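Local coordinates for protein vanadium-dependent bromoperoxidase (Corallina officinalis, PDB 1QHB) that catalyses the bromination of organic substrates with hydrogen peroxide and bromide, working as a homododecamer that binds one vanadate and one calcium ion per subunit, at residues 404-409 and 473-478; 467-472 and 548-553; 57-62 and 300-305; 479-484 and 556-561. One frame throughout, in Å; residues are numbered along the deposited sequence.

Contact 1 (404-409 and 473-478); sequences RLRPEA and EGSPFH. With PO4 (phosphate ion), chain G.
In the vanadate pocket, occupied here by a phosphate ion, Arg406 and His478 meet through a side-on grip: the guanidinium turns two nitrogens to one carbonyl oxygen. Arg406 NE lies 2.8 Å from His478 O, nearly in line with the carbonyl, and Arg406 NH2 reaches the same His478 O at 2.9 Å from above the carbonyl plane. The acceptor lies only 2° out of the guanidinium plane, which fixes how that plane is turned. Arg406 NH1 donates to phosphate O1 (2.8 Å, 158° at the hydrogen), with NH2 a second donor. A bend at chi2 (-88°) carries Arg406 CD past Ser475 CB at 3.5 Å, and Pro476 CD sits over one face of the guanidinium. Arg406 belongs to the vanadate-binding site, and His478 is by similarity an active-site residue of the vanadium haloperoxidases; the His478 ring edge faces phosphate O3, while its ND1 bonds to Lys398. Replacing Arg406 by a leucine would probably leave His478 O without its two guanidinium donors and strip the anion's O1 of two of its bonds. Where helix 407-422 begins, Glu408 OE1 accepts Ser475 N at 2.9 Å on its syn side, and OE2 bonds to Lys59. A CB modelled on Gly474 would come 2.7 Å from Glu408 OE1, a clash that a residue without a side chain avoids.

Contact 2 (467-472 and 548-553); sequences LPMAFA and AGVHYF. With PO4 (phosphate ion), chain G.
Phe471 lays one face of its ring over the methyl of Ala548: Ala548 CB stands 3.3 Å above the ring plane and 27° off the normal at the centroid, meeting the geometry of a CH-pi contact. The methyl is offset toward the rim, as its nearest ring atom shows, with Ala548 CB 3.3 Å from Phe471 CZ. The same ring also stacks with His331. Val550 CG1 approaches Phe471 CD2 obliquely, at 4.2 Å, and is shared with Met469 CE at 3.8 Å. Met469 gets there by bending at both chi2 and chi3, which brings its terminal methyl back to 3.6 Å from Gly549 O. Leu467 CD2 approaches that carbonyl oxygen as well. One backbone bond joins the two loops: Ala470 N donates to Ala548 O at 3.1 Å in an almost straight line (175°). Gly549 has positive phi and closes a Schellman motif at the end of helix 530-548; a CB on it would jam against the preceding carbonyl and press on Met469 SD. Beyond this packing the chain runs on to His551, whose NE2 donates to phosphate O4 at 3.1 Å and weakly to O1, while its ND1 bonds to Asp555. The apolar packing thus lies beside the turn leading into the vanadate site, where His551 is, by similarity, a vanadate ligand.

Contact 3 (57-62 and 300-305); sequences FTKGLP and DVQDAA
Val301, in the last turn of helix 295-302, lies side by side with Lys59, its CG1 3.7 Å from Lys59 NZ. Lys59 reaches that far because it is drawn out to full length, CG opposite the backbone N (chi1 -164°) and every later torsion extended. Next, Gln302 supplies the one backbone bond between the segments: its O accepts Gly60 N at 2.7 Å and 167°, with Lys59 CA 3.6 Å from the same Gln302 O in a CA-H...O contact. The Gln302 side chain crosses that of Lys59 at about a right angle, and its NE2 bonds to Glu408. Asp303 turns OD1 to within 3.5 Å of Leu61 O, and OD1 accepts the backbone N of His63, which probably draws it there; OD2 forms a salt bridge with Arg109. Ala304 is the C-prime residue of the Schellman motif that ends the helix, and its CB packs 4.0 Å from Gly60 CA. A methionine in place of Lys59 would probably leave Glu408 without its cationic mate and the carbonyls of Glu473 and Ser475 without this donor. With all three oxygens bonded to one ammonium group, this contact probably holds Lys59 charged and lowers the cost of burying the Glu408 carboxylate.

Contact 4 (479-484 and 556-561); sequences PSYGSG and QFESLL. With PO4 (phosphate ion), chain G.
Ser483 OG has three partners: Gln556 NE2 donates to it at 3.3 Å, Ala486 N donates to it as the hydroxyl caps helix 484-499, and OG itself donates to phosphate O2 at 3.1 Å. With chi1 at 160°, OG swings away from the Ser483 nitrogen, toward the anion and the Gln556 amide; Ser483 CB lies 3.1 Å from Gln556 OE1. Gln556 folds at chi2 to bring its amide there, with Ser483 OG 21° out of the amide plane; NE2 also bonds to Ala542 O. One turn further along helix 553-574, Ser559 OG accepts Ser483 N at 2.7 Å and 158°, and is also bonded to Asp555 O. The peptide before Gly482 is cis, and a CB modelled on Gly482 would fall 2.2 Å from Ser559 OG, leaving no room for a side chain. Tyr481 OH meets Glu558 CG at 3.4 Å, the phenol bonding to Pro145 O and the carboxylate to Arg213. Gly484 N donates to phosphate O4 at 2.9 Å. A backbone N-H and a hydroxyl set by a second-shell amide both face the anion, and the start of helix 484-499 would probably add to their pull on phosphate, or on vanadate in its place.

In the fold
Contacts 1, 2 and 4 converge on one phosphate, which lies in the vanadate site together with Lys398, His485 and Arg545. Arg406 NH1 of contact 1 also comes 2.8 Å from Val550 O of contact 2, a probable hydrogen bond, and the centres of the two contacts are about 8 Å apart. Contact 4 joins contact 1 through Arg404 O and Ser480 N at 2.9 Å, and meets contact 2 where Gln556 OE1 packs against His551 CG. Contact 3 stands one shell back: Lys59 NZ lies 2.8 Å from Glu408 OE2 in a salt bridge, and the Lys59 side chain is about 6 Å from that of Arg406.

Contact 1 (404-409 and 473-478)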
# COMPACT_ATOMS: atom_id res chain seq x y z
N ARG A 404 -5.03 -20.23 40.32
CA ARG A 404 -5.51 -21.31 41.17
C ARG A 404 -4.58 -21.59 42.35
O ARG A 404 -3.33 -21.59 42.20
CB ARG A 404 -5.76 -22.59 40.38
CG ARG A 404 -6.39 -23.71 41.23
CD ARG A 404 -6.47 -25.00 40.44
NE ARG A 404 -7.36 -25.98 41.09
CZ ARG A 404 -7.59 -27.17 40.57
NH1 ARG A 404 -7.08 -27.59 39.40
NH2 ARG A 404 -8.38 -28.01 41.20
N LEU A 405 -5.20 -21.79 43.53
CA LEU A 405 -4.40 -22.04 44.71
C LEU A 405 -3.75 -23.43 44.60
O LEU A 405 -4.34 -24.38 44.08
CB LEU A 405 -5.16 -21.93 46.04
CG LEU A 405 -5.99 -23.13 46.51
CD1 LEU A 405 -6.68 -22.67 47.79
CD2 LEU A 405 -7.01 -23.56 45.45
N ARG A 406 -2.55 -23.52 45.15
CA ARG A 406 -1.86 -24.82 45.10
C ARG A 406 -2.54 -25.75 46.10
O ARG A 406 -3.22 -25.32 47.03
CB ARG A 406 -0.38 -24.61 45.42
CG ARG A 406 0.40 -23.87 44.32
CD ARG A 406 0.93 -24.89 43.31
NE ARG A 406 1.83 -24.20 42.36
CZ ARG A 406 2.69 -24.79 41.57
NH1 ARG A 406 2.84 -26.11 41.56
NH2 ARG A 406 3.45 -24.09 40.76
N PRO A 407 -2.39 -27.06 45.92
CA PRO A 407 -2.94 -28.09 46.81
C PRO A 407 -2.62 -27.90 48.27
O PRO A 407 -3.46 -28.13 49.15
CB PRO A 407 -2.34 -29.40 46.28
CG PRO A 407 -2.07 -29.09 44.83
CD PRO A 407 -1.61 -27.65 44.79
N GLU A 408 -1.43 -27.42 48.65
CA GLU A 408 -1.11 -27.18 50.04
C GLU A 408 -2.02 -26.13 50.66
O GLU A 408 -2.44 -26.32 51.84
CB GLU A 408 0.34 -26.73 50.19
CG GLU A 408 0.62 -25.33 49.65
CD GLU A 408 2.07 -25.20 49.29
OE1 GLU A 408 2.68 -26.16 48.71
OE2 GLU A 408 2.62 -24.14 49.59
N ALA A 409 -2.43 -25.10 49.92
CA ALA A 409 -3.33 -24.08 50.47
C ALA A 409 -4.70 -24.68 50.72
O ALA A 409 -5.39 -24.37 51.69
CB ALA A 409 -3.44 -22.95 49.44
N GLU A 473 9.94 -26.60 50.97
CA GLU A 473 9.32 -25.32 50.64
C GLU A 473 7.92 -25.49 50.07
O GLU A 473 7.29 -24.47 49.77
CB GLU A 473 10.17 -24.58 49.56
CG GLU A 473 10.10 -25.15 48.15
CD GLU A 473 11.00 -26.35 47.90
OE1 GLU A 473 11.53 -26.99 48.85
OE2 GLU A 473 11.21 -26.71 46.72
N GLY A 474 7.44 -26.73 49.90
CA GLY A 474 6.13 -26.90 49.25
C GLY A 474 6.26 -26.54 47.74
O GLY A 474 7.24 -26.79 47.04
N SER A 475 5.18 -25.97 47.21
CA SER A 475 5.17 -25.65 45.79
C SER A 475 6.06 -24.46 45.47
O SER A 475 6.35 -23.66 46.34
CB SER A 475 3.76 -25.22 45.36
OG SER A 475 3.58 -23.92 45.89
N PRO A 476 6.43 -24.36 44.21
CA PRO A 476 7.13 -23.20 43.68
C PRO A 476 6.28 -21.94 43.90
O PRO A 476 5.08 -21.95 44.23
CB PRO A 476 7.18 -23.47 42.19
CG PRO A 476 7.09 -24.97 42.06
CD PRO A 476 6.04 -25.32 43.12
N PHE A 477 6.91 -20.79 43.67
CA PHE A 477 6.22 -19.52 43.86
C PHE A 477 5.40 -19.05 42.67
O PHE A 477 5.64 -17.96 42.18
CB PHE A 477 7.23 -18.45 44.30
CG PHE A 477 6.93 -18.01 45.72
CD1 PHE A 477 7.13 -18.85 46.79
CD2 PHE A 477 6.55 -16.71 45.97
CE1 PHE A 477 6.92 -18.40 48.07
CE2 PHE A 477 6.34 -16.24 47.25
CZ PHE A 477 6.51 -17.12 48.30
N HIS A 478 4.46 -19.88 42.22
CA HIS A 478 3.57 -19.52 41.11
C HIS A 478 2.35 -20.44 41.20
O HIS A 478 2.38 -21.56 41.71
CB HIS A 478 4.27 -19.50 39.78
CG HIS A 478 5.10 -20.70 39.44
ND1 HIS A 478 4.60 -21.86 38.89
CD2 HIS A 478 6.46 -20.86 39.62
CE1 HIS A 478 5.63 -22.69 38.73
NE2 HIS A 478 6.76 -22.12 39.16
P PO4 G . 5.26 -26.55 38.23
O1 PO4 G . 4.90 -26.63 39.68
O2 PO4 G . 5.29 -27.90 37.59
O3 PO4 G . 6.57 -25.89 38.10
O4 PO4 G . 4.17 -25.72 37.58

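Contact 2 (467-472 and 548-553)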
# COMPACT_ATOMS: atom_id res chain seq x y z
N LEU A 467 -1.92 -31.23 54.12
CA LEU A 467 -1.42 -32.23 53.16
C LEU A 467 0.09 -32.28 53.33
O LEU A 467 0.81 -31.28 53.18
CB LEU A 467 -1.84 -31.75 51.75
CG LEU A 467 -1.23 -32.53 50.57
CD1 LEU A 467 -1.88 -33.88 50.40
CD2 LEU A 467 -1.45 -31.78 49.25
N PRO A 468 0.66 -33.43 53.65
CA PRO A 468 2.08 -33.59 53.83
C PRO A 468 2.78 -33.28 52.51
O PRO A 468 2.42 -33.83 51.49
CB PRO A 468 2.27 -35.02 54.32
CG PRO A 468 0.91 -35.49 54.79
CD PRO A 468 -0.06 -34.73 53.90
N MET A 469 3.81 -32.41 52.53
CA MET A 469 4.53 -32.08 51.32
C MET A 469 5.77 -32.93 51.16
O MET A 469 6.44 -33.23 52.12
CB MET A 469 4.89 -30.58 51.29
CG MET A 469 3.65 -29.70 51.44
SD MET A 469 2.47 -30.02 50.08
CE MET A 469 3.39 -29.15 48.92
N ALA A 470 6.18 -33.31 49.95
CA ALA A 470 7.44 -34.03 49.81
C ALA A 470 8.61 -33.04 49.84
O ALA A 470 9.76 -33.46 50.07
CB ALA A 470 7.59 -34.86 48.56
N PHE A 471 8.34 -31.77 49.63
CA PHE A 471 9.39 -30.75 49.51
C PHE A 471 9.29 -29.79 50.68
O PHE A 471 8.20 -29.38 51.05
CB PHE A 471 9.24 -30.00 48.20
CG PHE A 471 9.15 -30.73 46.90
CD1 PHE A 471 9.70 -31.97 46.70
CD2 PHE A 471 8.49 -30.12 45.82
CE1 PHE A 471 9.64 -32.61 45.47
CE2 PHE A 471 8.42 -30.74 44.58
CZ PHE A 471 8.99 -31.99 44.40
N ALA A 472 10.42 -29.35 51.22
CA ALA A 472 10.40 -28.50 52.41
C ALA A 472 9.73 -27.17 52.16
O ALA A 472 9.11 -26.62 53.08
CB ALA A 472 11.82 -28.27 52.92
N ALA A 548 4.29 -35.19 44.78
CA ALA A 548 5.04 -34.31 45.69
C ALA A 548 4.05 -33.41 46.41
O ALA A 548 4.43 -32.85 47.41
CB ALA A 548 6.08 -33.47 44.98
N GLY A 549 2.81 -33.35 45.92
CA GLY A 549 1.78 -32.54 46.64
C GLY A 549 1.60 -31.15 46.02
O GLY A 549 0.92 -30.31 46.62
N VAL A 550 2.20 -30.87 44.85
CA VAL A 550 2.20 -29.53 44.32
C VAL A 550 1.29 -29.25 43.15
O VAL A 550 1.25 -28.09 42.67
CB VAL A 550 3.63 -29.02 43.99
CG1 VAL A 550 4.50 -29.12 45.24
CG2 VAL A 550 4.27 -29.80 42.85
N HIS A 551 0.53 -30.22 42.68
CA HIS A 551 -0.44 -30.03 41.62
C HIS A 551 -1.64 -30.96 41.81
O HIS A 551 -1.51 -32.01 42.47
CB HIS A 551 0.17 -30.39 40.23
CG HIS A 551 0.82 -29.16 39.65
ND1 HIS A 551 0.13 -28.00 39.42
CD2 HIS A 551 2.10 -28.90 39.39
CE1 HIS A 551 0.98 -27.10 38.96
NE2 HIS A 551 2.19 -27.60 38.95
N TYR A 552 -2.74 -30.65 41.14
CA TYR A 552 -3.88 -31.56 41.11
C TYR A 552 -3.93 -32.29 39.79
O TYR A 552 -3.34 -31.78 38.81
CB TYR A 552 -5.18 -30.75 41.16
CG TYR A 552 -5.25 -29.67 42.21
CD1 TYR A 552 -4.74 -28.39 41.98
CD2 TYR A 552 -5.87 -29.95 43.42
CE1 TYR A 552 -4.82 -27.39 42.93
CE2 TYR A 552 -5.98 -28.92 44.38
CZ TYR A 552 -5.45 -27.68 44.12
OH TYR A 552 -5.60 -26.71 45.08
N PHE A 553 -4.70 -33.36 39.67
CA PHE A 553 -4.84 -34.02 38.34
C PHE A 553 -5.16 -33.09 37.19
O PHE A 553 -4.56 -33.16 36.11
CB PHE A 553 -5.93 -35.09 38.47
CG PHE A 553 -5.98 -35.92 37.20
CD1 PHE A 553 -5.10 -36.96 36.99
CD2 PHE A 553 -6.92 -35.63 36.19
CE1 PHE A 553 -5.14 -37.72 35.83
CE2 PHE A 553 -6.93 -36.39 35.07
CZ PHE A 553 -6.06 -37.43 34.86
P PO4 G . 5.26 -26.55 38.23
O1 PO4 G . 4.90 -26.63 39.68
O2 PO4 G . 5.29 -27.90 37.59
O3 PO4 G . 6.57 -25.89 38.10
O4 PO4 G . 4.17 -25.72 37.58

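Contact 3 (57-62 and 300-305)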
# COMPACT_ATOMS: atom_id res chain seq x y z
N PHE A 57 -4.40 -18.19 44.47
CA PHE A 57 -2.99 -18.31 44.89
C PHE A 57 -2.61 -17.06 45.64
O PHE A 57 -2.67 -16.00 45.05
CB PHE A 57 -2.09 -18.39 43.67
CG PHE A 57 -0.62 -18.40 43.93
CD1 PHE A 57 0.04 -19.54 44.31
CD2 PHE A 57 0.11 -17.22 43.75
CE1 PHE A 57 1.41 -19.51 44.53
CE2 PHE A 57 1.47 -17.20 43.93
CZ PHE A 57 2.11 -18.34 44.35
N THR A 58 -2.20 -17.14 46.90
CA THR A 58 -1.79 -15.93 47.60
C THR A 58 -0.48 -16.23 48.31
O THR A 58 -0.12 -15.47 49.24
CB THR A 58 -2.79 -15.46 48.64
OG1 THR A 58 -2.87 -16.51 49.62
CG2 THR A 58 -4.21 -15.23 48.10
N LYS A 59 0.27 -17.20 47.84
CA LYS A 59 1.53 -17.49 48.53
C LYS A 59 2.46 -16.30 48.45
O LYS A 59 2.72 -15.83 47.35
CB LYS A 59 2.14 -18.73 47.87
CG LYS A 59 3.25 -19.37 48.74
CD LYS A 59 3.64 -20.70 48.15
CE LYS A 59 4.86 -21.27 48.89
NZ LYS A 59 4.92 -22.75 48.70
N GLY A 60 2.99 -15.83 49.61
CA GLY A 60 3.92 -14.69 49.58
C GLY A 60 3.30 -13.46 50.21
O GLY A 60 3.99 -12.64 50.81
N LEU A 61 2.00 -13.27 50.05
CA LEU A 61 1.25 -12.20 50.67
C LEU A 61 1.04 -12.58 52.14
O LEU A 61 0.82 -13.74 52.42
CB LEU A 61 -0.09 -12.00 49.97
CG LEU A 61 -0.05 -11.73 48.47
CD1 LEU A 61 -1.47 -11.61 47.93
CD2 LEU A 61 0.73 -10.46 48.18
N PRO A 62 1.04 -11.60 53.05
CA PRO A 62 0.89 -11.83 54.47
C PRO A 62 -0.44 -12.50 54.79
O PRO A 62 -1.49 -11.95 54.41
CB PRO A 62 0.92 -10.43 55.09
CG PRO A 62 1.24 -9.44 54.03
CD PRO A 62 1.24 -10.16 52.70
N ASP A 300 4.16 -20.05 57.81
CA ASP A 300 5.39 -19.34 57.45
C ASP A 300 5.72 -19.53 55.99
O ASP A 300 6.23 -18.64 55.30
CB ASP A 300 6.58 -19.87 58.31
CG ASP A 300 6.44 -19.33 59.74
OD1 ASP A 300 5.79 -18.28 59.96
OD2 ASP A 300 6.96 -20.00 60.68
N VAL A 301 5.58 -20.76 55.49
CA VAL A 301 5.84 -21.05 54.07
C VAL A 301 4.81 -20.28 53.24
O VAL A 301 5.23 -19.64 52.29
CB VAL A 301 5.79 -22.55 53.77
CG1 VAL A 301 5.90 -22.83 52.27
CG2 VAL A 301 6.89 -23.31 54.51
N GLN A 302 3.55 -20.20 53.61
CA GLN A 302 2.57 -19.39 52.88
C GLN A 302 2.94 -17.92 52.89
O GLN A 302 2.66 -17.21 51.93
CB GLN A 302 1.14 -19.59 53.42
CG GLN A 302 0.74 -21.05 53.32
CD GLN A 302 1.07 -21.73 52.01
OE1 GLN A 302 0.55 -21.34 50.97
NE2 GLN A 302 1.89 -22.78 52.02
N ASP A 303 3.63 -17.48 53.95
CA ASP A 303 4.12 -16.11 54.06
C ASP A 303 5.53 -15.96 53.49
O ASP A 303 6.25 -15.01 53.81
CB ASP A 303 4.13 -15.72 55.55
CG ASP A 303 2.79 -15.40 56.12
OD1 ASP A 303 1.74 -15.29 55.44
OD2 ASP A 303 2.74 -15.25 57.37
N ALA A 304 5.98 -16.88 52.62
CA ALA A 304 7.25 -16.78 51.93
C ALA A 304 8.56 -17.22 52.60
O ALA A 304 9.67 -17.03 52.02
CB ALA A 304 7.40 -15.35 51.36
N ALA A 305 8.48 -17.91 53.74
CA ALA A 305 9.74 -18.36 54.36
C ALA A 305 10.51 -19.24 53.38
O ALA A 305 9.99 -20.21 52.83
CB ALA A 305 9.44 -19.02 55.70

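Contact 4 (479-484 and 556-561)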
# COMPACT_ATOMS: atom_id res chain seq x y z
N PRO A 479 1.21 -19.94 40.74
CA PRO A 479 -0.05 -20.61 40.79
C PRO A 479 -0.08 -22.01 40.20
O PRO A 479 0.82 -22.46 39.47
CB PRO A 479 -1.02 -19.66 40.07
CG PRO A 479 -0.39 -18.31 40.34
CD PRO A 479 1.09 -18.60 40.06
N SER A 480 -1.14 -22.72 40.61
CA SER A 480 -1.24 -24.12 40.23
C SER A 480 -1.73 -24.47 38.85
O SER A 480 -1.45 -25.61 38.44
CB SER A 480 -2.23 -24.71 41.28
OG SER A 480 -2.02 -26.12 41.37
N TYR A 481 -2.47 -23.62 38.14
CA TYR A 481 -3.06 -24.09 36.87
C TYR A 481 -2.72 -23.22 35.69
O TYR A 481 -3.12 -22.06 35.70
CB TYR A 481 -4.56 -24.04 37.17
CG TYR A 481 -5.48 -24.53 36.09
CD1 TYR A 481 -5.74 -25.89 35.98
CD2 TYR A 481 -6.12 -23.67 35.20
CE1 TYR A 481 -6.57 -26.38 35.02
CE2 TYR A 481 -6.97 -24.15 34.19
CZ TYR A 481 -7.18 -25.49 34.13
OH TYR A 481 -8.00 -26.04 33.18
N GLY A 482 -1.99 -23.70 34.72
CA GLY A 482 -1.51 -25.04 34.64
C GLY A 482 -0.14 -25.27 35.22
O GLY A 482 0.27 -24.58 36.14
N SER A 483 0.60 -26.23 34.66
CA SER A 483 1.87 -26.65 35.24
C SER A 483 3.00 -26.49 34.27
O SER A 483 2.89 -26.90 33.10
CB SER A 483 1.68 -28.16 35.65
OG SER A 483 2.95 -28.82 35.80
N GLY A 484 4.16 -26.01 34.74
CA GLY A 484 5.32 -25.88 33.89
C GLY A 484 5.85 -27.23 33.48
O GLY A 484 6.21 -27.44 32.31
N GLN A 556 -2.44 -31.00 35.47
CA GLN A 556 -1.55 -31.79 34.61
C GLN A 556 -2.17 -32.12 33.26
O GLN A 556 -1.61 -31.84 32.18
CB GLN A 556 -1.11 -33.08 35.35
CG GLN A 556 -0.46 -32.82 36.70
CD GLN A 556 0.40 -31.60 36.79
OE1 GLN A 556 -0.05 -30.47 36.83
NE2 GLN A 556 1.71 -31.68 36.82
N PHE A 557 -3.34 -32.74 33.32
CA PHE A 557 -3.99 -33.13 32.05
C PHE A 557 -4.23 -31.92 31.15
O PHE A 557 -3.89 -31.91 29.98
CB PHE A 557 -5.24 -33.95 32.28
CG PHE A 557 -5.92 -34.37 30.99
CD1 PHE A 557 -5.40 -35.38 30.24
CD2 PHE A 557 -7.09 -33.75 30.59
CE1 PHE A 557 -6.03 -35.77 29.07
CE2 PHE A 557 -7.71 -34.14 29.41
CZ PHE A 557 -7.18 -35.17 28.63
N GLU A 558 -4.78 -30.84 31.69
CA GLU A 558 -5.02 -29.67 30.81
C GLU A 558 -3.73 -29.06 30.27
O GLU A 558 -3.77 -28.53 29.14
CB GLU A 558 -5.87 -28.62 31.54
CG GLU A 558 -7.26 -29.15 31.89
CD GLU A 558 -8.07 -29.56 30.66
OE1 GLU A 558 -7.74 -29.25 29.51
OE2 GLU A 558 -9.12 -30.22 30.83
N SER A 559 -2.64 -29.07 31.03
CA SER A 559 -1.39 -28.50 30.58
C SER A 559 -0.75 -29.40 29.51
O SER A 559 -0.06 -28.90 28.63
CB SER A 559 -0.42 -28.35 31.73
OG SER A 559 -0.81 -27.49 32.76
N LEU A 560 -0.93 -30.71 29.60
CA LEU A 560 -0.41 -31.60 28.56
C LEU A 560 -1.09 -31.21 27.23
O LEU A 560 -0.36 -31.06 26.26
CB LEU A 560 -0.70 -33.08 28.91
CG LEU A 560 0.20 -33.56 30.08
CD1 LEU A 560 -0.36 -34.83 30.70
CD2 LEU A 560 1.59 -33.80 29.53
N LEU A 561 -2.41 -31.03 27.22
CA LEU A 561 -3.03 -30.65 25.96
C LEU A 561 -2.53 -29.29 25.43
O LEU A 561 -2.35 -29.15 24.22
CB LEU A 561 -4.57 -30.56 26.09
CG LEU A 561 -5.25 -31.84 26.57
CD1 LEU A 561 -6.78 -31.65 26.50
CD2 LEU A 561 -4.84 -33.03 25.76
P PO4 G . 5.26 -26.55 38.23
O1 PO4 G . 4.90 -26.63 39.68
O2 PO4 G . 5.29 -27.90 37.59
O3 PO4 G . 6.57 -25.89 38.10
O4 PO4 G . 4.17 -25.72 37.58